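PDB 3IA7: CalG4 from Micromonospora echinospora, which is a two-domain protein of the GT-B clan, built on two Rossmann-like parallel sheets, and binds calcium ions in this crystal. Local coordinates for residues 11-16 with 38-43; 22-27 with 387-392; 33-38 with 50-55; 100-105 with 123-128; 108-113 with 129-134. All coordinates share one frame; numbering follows the deposited sequence.

How the contacts relate
All five contacts lie in or against the seven-stranded parallel sheet near the start of the chain. Contacts 3 and 5 join neighbouring strands, 34-39 with 53-56 and 105-109 with 127-131; both use parallel backbone ladders, but contact 3 sits at the sheet margin with an exposed ion pair, whereas contact 5 is buried, and in it an arginine grips a tyrosine hydroxyl with two nitrogens. Contact 4 precedes contact 5 on strand 127-131 and replaces backbone pairing with proline-tryptophan packing. Contact 1 shares Val38 with contact 3 and lies partly buried at the other end of strand 34-39, beside a calcium ion. Contact 2, buried and apolar where the two helices touch, packs helix 15-30 against the last helix.

Contact 1 (11-16 with 38-43); sequences NVQGHG and VTTPLF. With CA (calcium ion), chain C.
The side chains of Gln13 and Thr40 cross at about a right angle, and their ends meet in a short hydrogen bond: Thr40 OG1 donates to Gln13 OE1 across 2.6 Å. The hydroxyl reaches the amide oxygen at a C=O...donor angle of 129°, tilted from the carbonyl plane. Gln13 CG stands between its own backbone N and carbonyl carbon (chi1 62°), and from there the chain runs extended, bringing CB, CD and OE1 all past the Thr40 side chain. Phe43 approaches from the helix that follows. Its ring lies obliquely to the 13-15 backbone, with CE2 3.1 Å from Gly14 N and CZ 3.6 Å from His15 N, while CD2 touches Gln13 CB. Two loops of a Rossmann-like beta-alpha-beta unit meet here: the turn between strand 6-10 and helix 15-30, whose N-cap position is held by Gly14, and the turn after strand 34-39. Deeper in, Asn11 O and Val38 O, both acceptors, come within 3.2 Å of each other without bonding, and a water bridges nearby, donating to Val38 O and, weakly, to Val12 O while also bonded to Thr39 OG1. In the first turn of helix 41-49, Leu42 O binds the calcium ion at 2.3 Å together with two waters and Glu46; Gln225 and His297 of the second subunit also bind it, so the ion joins the two chains.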
# COMPACT_ATOMS: atom_id res chain seq x y z
N ASN A 11 -9.05 -3.29 -18.74
CA ASN A 11 -8.10 -4.25 -18.23
C ASN A 11 -8.70 -5.65 -18.21
O ASN A 11 -9.94 -5.82 -18.22
CB ASN A 11 -7.63 -3.89 -16.80
CG ASN A 11 -6.18 -4.39 -16.50
OD1 ASN A 11 -5.61 -5.25 -17.18
ND2 ASN A 11 -5.56 -3.76 -15.52
N VAL A 12 -7.82 -6.65 -18.23
CA VAL A 12 -8.24 -8.03 -18.11
C VAL A 12 -8.39 -8.35 -16.59
O VAL A 12 -7.89 -7.62 -15.74
CB VAL A 12 -7.27 -9.00 -18.84
CG1 VAL A 12 -5.91 -8.93 -18.21
CG2 VAL A 12 -7.77 -10.47 -18.77
N GLN A 13 -9.09 -9.42 -16.25
CA GLN A 13 -9.16 -9.76 -14.85
C GLN A 13 -7.83 -10.44 -14.45
O GLN A 13 -7.10 -10.94 -15.30
CB GLN A 13 -10.42 -10.58 -14.53
CG GLN A 13 -10.50 -11.86 -15.20
CD GLN A 13 -11.49 -12.85 -14.54
OE1 GLN A 13 -12.29 -12.53 -13.60
NE2 GLN A 13 -11.45 -14.05 -15.08
N GLY A 14 -7.50 -10.44 -13.18
CA GLY A 14 -6.30 -11.11 -12.74
C GLY A 14 -5.49 -10.12 -11.94
O GLY A 14 -5.30 -8.95 -12.34
N HIS A 15 -5.01 -10.61 -10.81
CA HIS A 15 -4.38 -9.79 -9.83
C HIS A 15 -3.19 -9.05 -10.47
O HIS A 15 -2.96 -7.86 -10.20
CB HIS A 15 -3.93 -10.64 -8.65
CG HIS A 15 -3.04 -9.90 -7.70
ND1 HIS A 15 -3.51 -8.91 -6.86
CD2 HIS A 15 -1.70 -9.96 -7.51
CE1 HIS A 15 -2.50 -8.41 -6.16
NE2 HIS A 15 -1.39 -9.02 -6.54
N GLY A 16 -2.41 -9.79 -11.28
CA GLY A 16 -1.17 -9.29 -11.85
C GLY A 16 -1.38 -8.15 -12.84
O GLY A 16 -0.46 -7.39 -13.10
N VAL A 38 -13.19 -1.12 -16.79
CA VAL A 38 -13.75 -2.40 -17.24
C VAL A 38 -13.07 -3.58 -16.54
O VAL A 38 -11.82 -3.80 -16.66
CB VAL A 38 -13.67 -2.54 -18.80
CG1 VAL A 38 -14.33 -3.87 -19.31
CG2 VAL A 38 -14.27 -1.27 -19.53
N THR A 39 -13.88 -4.36 -15.84
CA THR A 39 -13.38 -5.51 -15.12
C THR A 39 -14.47 -6.55 -14.88
O THR A 39 -15.58 -6.42 -15.41
CB THR A 39 -12.67 -5.11 -13.79
OG1 THR A 39 -11.92 -6.25 -13.31
CG2 THR A 39 -13.74 -4.58 -12.72
N THR A 40 -14.16 -7.62 -14.15
CA THR A 40 -15.13 -8.66 -13.87
C THR A 40 -15.65 -8.51 -12.44
O THR A 40 -15.07 -7.74 -11.66
CB THR A 40 -14.49 -10.06 -14.02
OG1 THR A 40 -13.40 -10.22 -13.09
CG2 THR A 40 -14.05 -10.32 -15.45
N PRO A 41 -16.72 -9.23 -12.10
CA PRO A 41 -17.19 -9.11 -10.74
C PRO A 41 -16.09 -9.41 -9.70
O PRO A 41 -16.08 -8.82 -8.62
CB PRO A 41 -18.31 -10.13 -10.69
CG PRO A 41 -18.94 -9.98 -12.10
CD PRO A 41 -17.67 -10.04 -12.92
N LEU A 42 -15.17 -10.32 -10.05
CA LEU A 42 -14.09 -10.73 -9.13
C LEU A 42 -13.22 -9.56 -8.64
O LEU A 42 -12.68 -9.59 -7.54
CB LEU A 42 -13.19 -11.79 -9.80
CG LEU A 42 -12.06 -12.45 -8.97
CD1 LEU A 42 -12.54 -13.02 -7.62
CD2 LEU A 42 -11.37 -13.53 -9.85
N PHE A 43 -13.03 -8.57 -9.48
CA PHE A 43 -12.27 -7.39 -9.10
C PHE A 43 -13.03 -6.09 -8.98
O PHE A 43 -12.38 -5.05 -8.74
CB PHE A 43 -11.14 -7.20 -10.10
CG PHE A 43 -10.16 -8.32 -10.01
CD1 PHE A 43 -9.19 -8.33 -9.01
CD2 PHE A 43 -10.32 -9.45 -10.83
CE1 PHE A 43 -8.30 -9.38 -8.86
CE2 PHE A 43 -9.43 -10.53 -10.72
CZ PHE A 43 -8.41 -10.50 -9.70
CA CA C . -13.14 -9.14 -5.36
O HOH W 1 -9.89 -5.88 -15.13
O HOH W 2 -15.09 -7.99 -6.24
O HOH W 3 -14.83 -10.86 -5.21

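Contact 2 (22-27 with 387-392); sequences LGLVSE and ARAADE
Glu27 reaches across to the last helix through its aliphatic part. CB begins the contact at 4.2 Å from Ala390 CB, and CG comes closer, 3.6 Å from the same methyl, while also lying near Ala387 CA. With CG anti to the backbone N (chi1 -172°) and a bend at chi2 (52°), the carboxylate is directed to Arg30 in the last turn of its own helix and Arg31 just beyond it: OE1 forms a salt bridge with Arg30 and OE2 one with Arg31. Arg31 also pairs with Asp391, which places a positive group between two acidic side chains. Ala387 of the second subunit packs on both Glu27 and Ala387. Helices 15-30 and 385-400 meet here, where the axes of 22-27 and 387-392 approach to 8.7 Å and cross at -64°; the C-terminal helix thus returns to pack on the N-terminal Rossmann-like domain, as in other members of the GT-B clan. One turn earlier, Leu24 supplies the purely apolar share. Its CD1 rests against the backbone between Ala389 and Ala390, 3.5 Å from Ala390 N, with Ala389 CB at 3.8 Å. The small alanine side chains let the leucine methyl come this near to the helix backbone, and Phe9 of strand 6-10 touches Leu24 as well.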
# COMPACT_ATOMS: atom_id res chain seq x y z
N LEU A 22 -3.87 0.16 -10.10
CA LEU A 22 -4.79 0.73 -9.13
C LEU A 22 -4.28 2.02 -8.50
O LEU A 22 -5.08 2.96 -8.27
CB LEU A 22 -5.14 -0.30 -7.99
CG LEU A 22 -6.12 -1.45 -8.36
CD1 LEU A 22 -6.63 -2.20 -7.07
CD2 LEU A 22 -7.26 -0.95 -9.22
N GLY A 23 -2.98 2.08 -8.20
CA GLY A 23 -2.31 3.31 -7.73
C GLY A 23 -2.57 4.49 -8.68
O GLY A 23 -2.88 5.59 -8.23
N LEU A 24 -2.43 4.26 -10.00
CA LEU A 24 -2.73 5.28 -11.01
C LEU A 24 -4.20 5.69 -11.00
O LEU A 24 -4.50 6.87 -11.10
CB LEU A 24 -2.32 4.82 -12.40
CG LEU A 24 -2.59 5.78 -13.55
CD1 LEU A 24 -1.95 7.21 -13.34
CD2 LEU A 24 -2.08 5.09 -14.86
N VAL A 25 -5.10 4.71 -10.94
CA VAL A 25 -6.53 4.99 -10.82
C VAL A 25 -6.80 5.98 -9.68
O VAL A 25 -7.49 6.98 -9.87
CB VAL A 25 -7.35 3.68 -10.60
CG1 VAL A 25 -8.76 4.01 -10.14
CG2 VAL A 25 -7.39 2.83 -11.89
N SER A 26 -6.31 5.65 -8.48
CA SER A 26 -6.56 6.46 -7.30
C SER A 26 -6.00 7.86 -7.41
O SER A 26 -6.68 8.83 -7.07
CB SER A 26 -5.97 5.75 -6.07
OG SER A 26 -6.71 4.56 -5.91
N GLU A 27 -4.77 7.95 -7.94
CA GLU A 27 -4.12 9.24 -8.07
C GLU A 27 -4.86 10.14 -9.07
O GLU A 27 -5.10 11.36 -8.82
CB GLU A 27 -2.64 9.05 -8.48
CG GLU A 27 -1.83 10.43 -8.44
CD GLU A 27 -1.92 11.25 -7.12
OE1 GLU A 27 -1.94 10.69 -6.02
OE2 GLU A 27 -1.98 12.50 -7.21
N ALA A 387 2.28 9.02 -8.64
CA ALA A 387 2.21 10.48 -8.83
C ALA A 387 2.81 10.90 -10.18
O ALA A 387 2.29 11.78 -10.86
CB ALA A 387 2.81 11.25 -7.65
N ARG A 388 3.92 10.25 -10.52
CA ARG A 388 4.56 10.50 -11.78
C ARG A 388 3.73 9.96 -12.91
O ARG A 388 3.63 10.59 -13.97
CB ARG A 388 5.90 9.76 -11.86
CG ARG A 388 6.58 10.04 -13.21
CD ARG A 388 7.86 9.23 -13.36
NE ARG A 388 8.40 9.38 -14.72
CZ ARG A 388 9.35 8.62 -15.25
NH1 ARG A 388 9.89 7.64 -14.52
NH2 ARG A 388 9.72 8.83 -16.50
N ALA A 389 3.17 8.78 -12.72
CA ALA A 389 2.32 8.18 -13.75
C ALA A 389 1.12 9.09 -14.11
O ALA A 389 0.83 9.32 -15.30
CB ALA A 389 1.87 6.81 -13.30
N ALA A 390 0.50 9.68 -13.08
CA ALA A 390 -0.62 10.65 -13.24
C ALA A 390 -0.14 11.94 -13.93
O ALA A 390 -0.84 12.49 -14.77
CB ALA A 390 -1.27 10.95 -11.92
N ASP A 391 1.06 12.42 -13.56
CA ASP A 391 1.66 13.58 -14.21
C ASP A 391 1.84 13.34 -15.72
O ASP A 391 1.51 14.22 -16.55
CB ASP A 391 3.04 13.94 -13.58
CG ASP A 391 2.93 14.58 -12.20
OD1 ASP A 391 1.82 14.86 -11.69
OD2 ASP A 391 4.01 14.85 -11.64
N GLU A 392 2.29 12.14 -16.07
CA GLU A 392 2.59 11.80 -17.48
C GLU A 392 1.27 11.72 -18.21
O GLU A 392 1.15 12.20 -19.32
CB GLU A 392 3.25 10.42 -17.60
CG GLU A 392 4.61 10.28 -16.93
CD GLU A 392 5.78 10.84 -17.72
OE1 GLU A 392 5.65 11.14 -18.93
OE2 GLU A 392 6.87 10.94 -17.13

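Contact 3 (33-38 with 50-55); sequences HRITYV and AGAEVV
Arg34 and Glu53 form a salt bridge at the exposed margin of the sheet, Arg34 NE donating to Glu53 OE1 at 3.0 Å. The carboxylate oxygen is met on its syn side, and the two flat groups are nearly parallel, 12° apart, although the bond is tilted from both planes. Three backbone bonds follow along the strands: Glu53 N to Ile35 O, Tyr37 N to Glu53 O, and Val55 N to Tyr37 O. This is a parallel ladder, pairing Thr36 with Glu53, Tyr37 with Val54 and Val38 with Val55, in the beta-alpha-beta unit whose crossover is helix 41-49; Gly51 ends that helix in a Schellman motif. On the Thr36 face, Thr36 CG2 presses tightly on Val55 CG2 at 3.5 Å, and Val38 CG2 meets Val55 CB. On the Tyr37 face, Ala52 CB fits between Tyr37 CB (3.7 Å) and Ile35 CG2 (3.8 Å), while the tyrosine hydroxyl goes on to Ser21 and Asn11.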
# COMPACT_ATOMS: atom_id res chain seq x y z
N HIS A 33 -10.59 13.57 -11.70
CA HIS A 33 -11.00 12.84 -12.91
C HIS A 33 -12.04 11.76 -12.64
O HIS A 33 -12.00 11.10 -11.59
CB HIS A 33 -9.79 12.28 -13.66
CG HIS A 33 -8.77 13.34 -13.98
ND1 HIS A 33 -9.09 14.46 -14.71
CD2 HIS A 33 -7.49 13.51 -13.57
CE1 HIS A 33 -8.04 15.26 -14.77
NE2 HIS A 33 -7.05 14.69 -14.11
N ARG A 34 -12.98 11.63 -13.56
CA ARG A 34 -14.00 10.58 -13.53
C ARG A 34 -13.39 9.34 -14.18
O ARG A 34 -13.01 9.36 -15.38
CB ARG A 34 -15.21 11.02 -14.36
CG ARG A 34 -16.28 9.93 -14.43
CD ARG A 34 -17.45 10.34 -15.30
NE ARG A 34 -18.33 9.18 -15.47
CZ ARG A 34 -19.33 9.13 -16.35
NH1 ARG A 34 -19.54 10.15 -17.18
NH2 ARG A 34 -20.10 8.05 -16.39
N ILE A 35 -13.24 8.27 -13.39
CA ILE A 35 -12.64 7.04 -13.86
C ILE A 35 -13.68 5.94 -14.01
O ILE A 35 -14.46 5.65 -13.07
CB ILE A 35 -11.50 6.52 -12.92
CG1 ILE A 35 -10.60 7.67 -12.41
CG2 ILE A 35 -10.74 5.31 -13.62
CD1 ILE A 35 -9.83 8.41 -13.60
N THR A 36 -13.74 5.35 -15.21
CA THR A 36 -14.57 4.21 -15.45
C THR A 36 -13.60 3.06 -15.73
O THR A 36 -12.56 3.28 -16.36
CB THR A 36 -15.49 4.46 -16.65
OG1 THR A 36 -16.36 5.58 -16.37
CG2 THR A 36 -16.35 3.21 -16.98
N TYR A 37 -13.93 1.86 -15.29
CA TYR A 37 -12.94 0.80 -15.30
C TYR A 37 -13.65 -0.51 -15.68
O TYR A 37 -14.60 -0.93 -14.99
CB TYR A 37 -12.26 0.71 -13.91
CG TYR A 37 -10.95 -0.12 -13.89
CD1 TYR A 37 -9.75 0.48 -13.54
CD2 TYR A 37 -10.96 -1.50 -14.11
CE1 TYR A 37 -8.57 -0.25 -13.49
CE2 TYR A 37 -9.76 -2.26 -14.08
CZ TYR A 37 -8.56 -1.60 -13.78
OH TYR A 37 -7.39 -2.32 -13.68
N VAL A 38 -13.19 -1.12 -16.79
CA VAL A 38 -13.75 -2.40 -17.24
C VAL A 38 -13.07 -3.58 -16.54
O VAL A 38 -11.82 -3.80 -16.66
CB VAL A 38 -13.67 -2.54 -18.80
CG1 VAL A 38 -14.33 -3.87 -19.31
CG2 VAL A 38 -14.27 -1.27 -19.53
N ALA A 50 -10.74 1.74 -5.16
CA ALA A 50 -9.68 2.58 -5.73
C ALA A 50 -10.20 3.94 -6.28
O ALA A 50 -9.42 4.86 -6.58
CB ALA A 50 -8.95 1.79 -6.85
N GLY A 51 -11.51 4.07 -6.41
CA GLY A 51 -12.11 5.34 -6.87
C GLY A 51 -12.75 5.28 -8.26
O GLY A 51 -13.20 6.30 -8.75
N ALA A 52 -12.84 4.10 -8.88
CA ALA A 52 -13.46 4.00 -10.20
C ALA A 52 -14.88 3.46 -10.19
O ALA A 52 -15.23 2.62 -9.33
CB ALA A 52 -12.62 3.20 -11.13
N GLU A 53 -15.67 3.91 -11.18
CA GLU A 53 -16.95 3.28 -11.52
C GLU A 53 -16.65 2.06 -12.37
O GLU A 53 -15.76 2.14 -13.20
CB GLU A 53 -17.77 4.22 -12.43
CG GLU A 53 -18.30 5.47 -11.80
CD GLU A 53 -19.03 6.33 -12.82
OE1 GLU A 53 -18.72 7.54 -12.93
OE2 GLU A 53 -19.89 5.77 -13.55
N VAL A 54 -17.44 0.99 -12.25
CA VAL A 54 -17.11 -0.28 -12.92
C VAL A 54 -18.09 -0.54 -14.09
O VAL A 54 -19.30 -0.32 -13.96
CB VAL A 54 -17.10 -1.44 -11.91
CG1 VAL A 54 -17.17 -2.88 -12.58
CG2 VAL A 54 -15.85 -1.37 -11.01
N VAL A 55 -17.53 -1.01 -15.20
CA VAL A 55 -18.26 -1.59 -16.31
C VAL A 55 -17.87 -3.07 -16.29
O VAL A 55 -16.68 -3.42 -16.48
CB VAL A 55 -17.83 -0.96 -17.66
CG1 VAL A 55 -18.37 -1.84 -18.87
CG2 VAL A 55 -18.35 0.50 -17.75
O HOH W 4 -14.13 8.13 -10.60

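Contact 4 (100-105 with 123-128); sequences DNPPDL and WDRPAV
This is mainly an apolar contact of Pro102 and Pro103 with the indole of Trp123, placed where the loop leading into strand 105-109 runs beside the turn leading into strand 127-131. Both prolines lie over the same face of the Trp123 ring. Pro102 CB stands 3.8 Å from the centroid of the five-membered ring, and Pro103 CD 3.7 Å from that of the six-membered ring, so two CH-pi contacts divide the indole between them. Arg125 comes next along the turn. Its chain bends at chi2 (-61°), which carries the guanidinium back over the loop: Pro102 CG lies over one face, and NE makes a weak hydrogen bond of 3.0 Å to Pro103 O. Arg125 NH1 donates to Asp124 O at 3.1 Å in a nearly straight bond, which helps fix the group's rotation. A water at the guanidinium edge bonds to NH2 and donates to Pro102 O and Asp104 OD1, bridging the arginine and the acid; Asp104 OD2 accepts from His6 N. Farther in, Leu105 CD1 packs on Pro126 CG at 3.8 Å and on Val128 CG2 at 4.0 Å, with Val393 and Leu397 of the last helix touching the leucine as well. Asp124, with positive phi, is the C-prime residue of the Schellman motif that ends helix 113-123, the crossover helix of a Rossmann-like beta-alpha-beta unit.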
# COMPACT_ATOMS: atom_id res chain seq x y z
N ASP A 100 -23.24 6.29 -26.82
CA ASP A 100 -23.00 7.54 -27.58
C ASP A 100 -22.26 8.61 -26.77
O ASP A 100 -22.20 9.78 -27.22
CB ASP A 100 -24.30 8.11 -28.18
CG ASP A 100 -24.82 7.30 -29.36
OD1 ASP A 100 -23.99 6.63 -30.05
OD2 ASP A 100 -26.07 7.32 -29.60
N ASN A 101 -21.70 8.23 -25.63
CA ASN A 101 -20.98 9.12 -24.72
C ASN A 101 -19.56 8.67 -24.35
O ASN A 101 -19.28 8.38 -23.17
CB ASN A 101 -21.81 9.32 -23.47
CG ASN A 101 -23.08 10.00 -23.78
OD1 ASN A 101 -23.05 11.01 -24.46
ND2 ASN A 101 -24.21 9.41 -23.39
N PRO A 102 -18.66 8.64 -25.35
CA PRO A 102 -17.31 8.10 -25.12
C PRO A 102 -16.50 8.92 -24.13
O PRO A 102 -16.74 10.16 -24.00
CB PRO A 102 -16.65 8.22 -26.50
CG PRO A 102 -17.37 9.34 -27.17
CD PRO A 102 -18.81 9.15 -26.73
N PRO A 103 -15.51 8.27 -23.47
CA PRO A 103 -14.64 8.98 -22.54
C PRO A 103 -13.67 9.89 -23.31
O PRO A 103 -13.56 9.78 -24.52
CB PRO A 103 -13.87 7.83 -21.86
CG PRO A 103 -13.71 6.78 -22.95
CD PRO A 103 -15.11 6.85 -23.63
N ASP A 104 -12.91 10.71 -22.60
CA ASP A 104 -11.88 11.59 -23.20
C ASP A 104 -10.56 10.86 -23.50
O ASP A 104 -9.77 11.29 -24.33
CB ASP A 104 -11.56 12.68 -22.20
CG ASP A 104 -12.76 13.54 -21.89
OD1 ASP A 104 -13.58 13.76 -22.80
OD2 ASP A 104 -12.89 13.98 -20.73
N LEU A 105 -10.32 9.77 -22.79
CA LEU A 105 -9.03 9.05 -22.90
C LEU A 105 -9.24 7.55 -22.60
O LEU A 105 -10.00 7.24 -21.70
CB LEU A 105 -8.05 9.63 -21.87
CG LEU A 105 -6.71 8.90 -21.82
CD1 LEU A 105 -5.87 9.17 -23.12
CD2 LEU A 105 -5.96 9.30 -20.51
N TRP A 123 -13.87 5.42 -31.08
CA TRP A 123 -14.27 6.62 -30.35
C TRP A 123 -13.54 7.90 -30.79
O TRP A 123 -13.98 9.00 -30.42
CB TRP A 123 -14.13 6.41 -28.84
CG TRP A 123 -15.14 5.45 -28.23
CD1 TRP A 123 -16.39 5.11 -28.71
CD2 TRP A 123 -14.97 4.74 -27.03
NE1 TRP A 123 -17.00 4.20 -27.87
CE2 TRP A 123 -16.15 3.98 -26.81
CE3 TRP A 123 -13.93 4.68 -26.09
CZ2 TRP A 123 -16.29 3.17 -25.72
CZ3 TRP A 123 -14.09 3.87 -24.99
CH2 TRP A 123 -15.28 3.14 -24.81
N ASP A 124 -12.46 7.74 -31.57
CA ASP A 124 -11.58 8.83 -32.01
C ASP A 124 -11.00 9.58 -30.78
O ASP A 124 -11.22 10.79 -30.59
CB ASP A 124 -12.31 9.79 -32.98
CG ASP A 124 -11.40 10.91 -33.53
OD1 ASP A 124 -10.20 10.71 -33.68
OD2 ASP A 124 -11.88 12.02 -33.78
N ARG A 125 -10.28 8.82 -29.96
CA ARG A 125 -9.74 9.33 -28.69
C ARG A 125 -8.30 8.90 -28.57
O ARG A 125 -7.95 7.86 -29.11
CB ARG A 125 -10.56 8.80 -27.49
CG ARG A 125 -12.00 9.33 -27.41
CD ARG A 125 -11.99 10.86 -27.25
NE ARG A 125 -13.33 11.44 -27.02
CZ ARG A 125 -14.13 11.97 -27.95
NH1 ARG A 125 -13.78 12.02 -29.24
NH2 ARG A 125 -15.31 12.48 -27.58
N PRO A 126 -7.49 9.66 -27.82
CA PRO A 126 -6.11 9.26 -27.53
C PRO A 126 -6.11 8.08 -26.57
O PRO A 126 -7.12 7.81 -25.87
CB PRO A 126 -5.49 10.53 -26.88
CG PRO A 126 -6.65 11.21 -26.25
CD PRO A 126 -7.85 10.94 -27.18
N ALA A 127 -5.02 7.32 -26.57
CA ALA A 127 -4.93 6.17 -25.71
C ALA A 127 -3.56 6.12 -25.04
O ALA A 127 -2.60 6.67 -25.57
CB ALA A 127 -5.21 4.83 -26.50
N VAL A 128 -3.53 5.51 -23.86
CA VAL A 128 -2.31 5.28 -23.11
C VAL A 128 -2.24 3.81 -22.83
O VAL A 128 -3.22 3.22 -22.36
CB VAL A 128 -2.38 5.97 -21.71
CG1 VAL A 128 -1.20 5.52 -20.78
CG2 VAL A 128 -2.49 7.46 -21.83
O HOH W 5 -15.20 12.37 -24.53

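Contact 5 (108-113 with 129-134); sequences YDVFPF and RLTGGF
Tyr108 and Arg129 meet through polar and ring contacts at once. Among the side-chain hydrogen bonds, Arg129 grips the tyrosine hydroxyl side-on: NE and NH2 each lie 3.1 Å from Tyr108 OH, which sits in the guanidinium plane at its edge. A bend at chi3 (-59°) turns the otherwise extended arginine chain back to that oxygen, and Glu186 is a further hydrogen-bond partner of the hydroxyl. The backbone bonds run Leu130 N to Tyr108 O at 2.7 Å and Val110 N to Leu130 O at 2.8 Å. They form the parallel pairing of strands 105-109 and 127-131, joined through helix 113-123 in a right-handed beta-alpha-beta crossover of the Rossmann-like sheet. Both chains then turn at their carboxyl ends: Asp109 OD2 accepts from Phe111 N in an Asx turn and is also hydrogen-bonded to His17, while Thr131 OG1 accepts from Gly133 N in an ST turn. A water ties the two turns together, donating to Asp109 OD1 and accepting from Gly132 N. Of the ring and van der Waals contacts, Arg129 CA lies over the centre of the Tyr108 ring, 4.1 Å from its centroid, and Phe113 CB lies over one face of the guanidinium, toward its rim. Val110 divides its methyls, CG2 beside Arg129 NH1 and CG1 3.5 Å from Thr131 OG1.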
# COMPACT_ATOMS: atom_id res chain seq x y z
N TYR A 108 -5.38 1.47 -21.49
CA TYR A 108 -5.54 0.00 -21.55
C TYR A 108 -4.28 -0.72 -21.11
O TYR A 108 -3.12 -0.31 -21.41
CB TYR A 108 -5.90 -0.44 -22.98
CG TYR A 108 -4.83 -0.07 -24.04
CD1 TYR A 108 -3.82 -1.00 -24.38
CD2 TYR A 108 -4.86 1.15 -24.72
CE1 TYR A 108 -2.83 -0.68 -25.32
CE2 TYR A 108 -3.84 1.47 -25.73
CZ TYR A 108 -2.84 0.50 -25.99
OH TYR A 108 -1.85 0.73 -26.94
N ASP A 109 -4.49 -1.83 -20.42
CA ASP A 109 -3.36 -2.72 -20.12
C ASP A 109 -2.93 -3.42 -21.38
O ASP A 109 -3.72 -3.62 -22.31
CB ASP A 109 -3.76 -3.76 -19.05
CG ASP A 109 -2.65 -4.77 -18.76
OD1 ASP A 109 -1.73 -4.37 -18.02
OD2 ASP A 109 -2.69 -5.93 -19.28
N VAL A 110 -1.65 -3.79 -21.43
CA VAL A 110 -1.10 -4.47 -22.63
C VAL A 110 -1.81 -5.79 -23.02
O VAL A 110 -1.95 -6.08 -24.20
CB VAL A 110 0.43 -4.65 -22.51
CG1 VAL A 110 0.75 -5.62 -21.37
CG2 VAL A 110 1.04 -5.14 -23.88
N PHE A 111 -2.31 -6.55 -22.05
CA PHE A 111 -3.01 -7.80 -22.43
C PHE A 111 -4.25 -7.50 -23.33
O PHE A 111 -4.37 -8.05 -24.45
CB PHE A 111 -3.36 -8.60 -21.18
CG PHE A 111 -4.13 -9.90 -21.47
CD1 PHE A 111 -3.54 -11.13 -21.22
CD2 PHE A 111 -5.43 -9.86 -21.95
CE1 PHE A 111 -4.26 -12.34 -21.50
CE2 PHE A 111 -6.16 -11.06 -22.24
CZ PHE A 111 -5.56 -12.27 -21.99
N PRO A 112 -5.17 -6.64 -22.89
CA PRO A 112 -6.22 -6.19 -23.83
C PRO A 112 -5.84 -5.05 -24.79
O PRO A 112 -6.65 -4.13 -25.01
CB PRO A 112 -7.36 -5.74 -22.87
CG PRO A 112 -6.56 -5.10 -21.71
CD PRO A 112 -5.42 -6.11 -21.52
N PHE A 113 -4.67 -5.11 -25.44
CA PHE A 113 -4.27 -3.96 -26.23
C PHE A 113 -5.14 -3.86 -27.49
O PHE A 113 -5.32 -2.76 -27.98
CB PHE A 113 -2.80 -3.97 -26.62
CG PHE A 113 -2.48 -4.93 -27.76
CD1 PHE A 113 -2.36 -4.43 -29.06
CD2 PHE A 113 -2.24 -6.27 -27.53
CE1 PHE A 113 -2.06 -5.27 -30.19
CE2 PHE A 113 -1.88 -7.14 -28.64
CZ PHE A 113 -1.78 -6.61 -29.96
N ARG A 129 -1.07 3.21 -23.06
CA ARG A 129 -0.85 1.82 -22.75
C ARG A 129 -0.24 1.67 -21.32
O ARG A 129 0.70 2.41 -20.94
CB ARG A 129 0.10 1.19 -23.78
CG ARG A 129 0.41 -0.30 -23.44
CD ARG A 129 1.26 -0.97 -24.59
NE ARG A 129 0.52 -0.90 -25.88
CZ ARG A 129 0.71 -1.71 -26.91
NH1 ARG A 129 1.64 -2.66 -26.84
NH2 ARG A 129 -0.05 -1.59 -28.00
N LEU A 130 -0.68 0.64 -20.62
CA LEU A 130 -0.04 0.25 -19.36
C LEU A 130 0.57 -1.12 -19.43
O LEU A 130 -0.01 -2.04 -20.02
CB LEU A 130 -1.09 0.19 -18.23
CG LEU A 130 -2.00 1.37 -17.92
CD1 LEU A 130 -2.97 0.99 -16.66
CD2 LEU A 130 -1.23 2.75 -17.67
N THR A 131 1.70 -1.29 -18.75
CA THR A 131 2.20 -2.67 -18.57
C THR A 131 2.92 -2.85 -17.25
O THR A 131 3.71 -2.01 -16.85
CB THR A 131 3.09 -3.19 -19.79
OG1 THR A 131 3.52 -4.53 -19.52
CG2 THR A 131 4.30 -2.28 -20.07
N GLY A 132 2.64 -3.99 -16.62
CA GLY A 132 3.35 -4.47 -15.44
C GLY A 132 4.54 -5.34 -15.84
O GLY A 132 5.20 -5.85 -14.96
N GLY A 133 4.77 -5.56 -17.14
CA GLY A 133 5.90 -6.44 -17.62
C GLY A 133 6.82 -5.59 -18.49
O GLY A 133 6.65 -4.37 -18.54
N PHE A 134 7.78 -6.20 -19.19
CA PHE A 134 8.72 -5.47 -20.02
C PHE A 134 7.99 -4.78 -21.15
O PHE A 134 7.07 -5.35 -21.77
CB PHE A 134 9.80 -6.41 -20.59
CG PHE A 134 10.59 -7.12 -19.52
CD1 PHE A 134 11.01 -6.41 -18.39
CD2 PHE A 134 10.91 -8.46 -19.64
CE1 PHE A 134 11.75 -7.03 -17.37
CE2 PHE A 134 11.68 -9.10 -18.61
CZ PHE A 134 12.09 -8.37 -17.48
O HOH W 6 0.52 -5.71 -17.50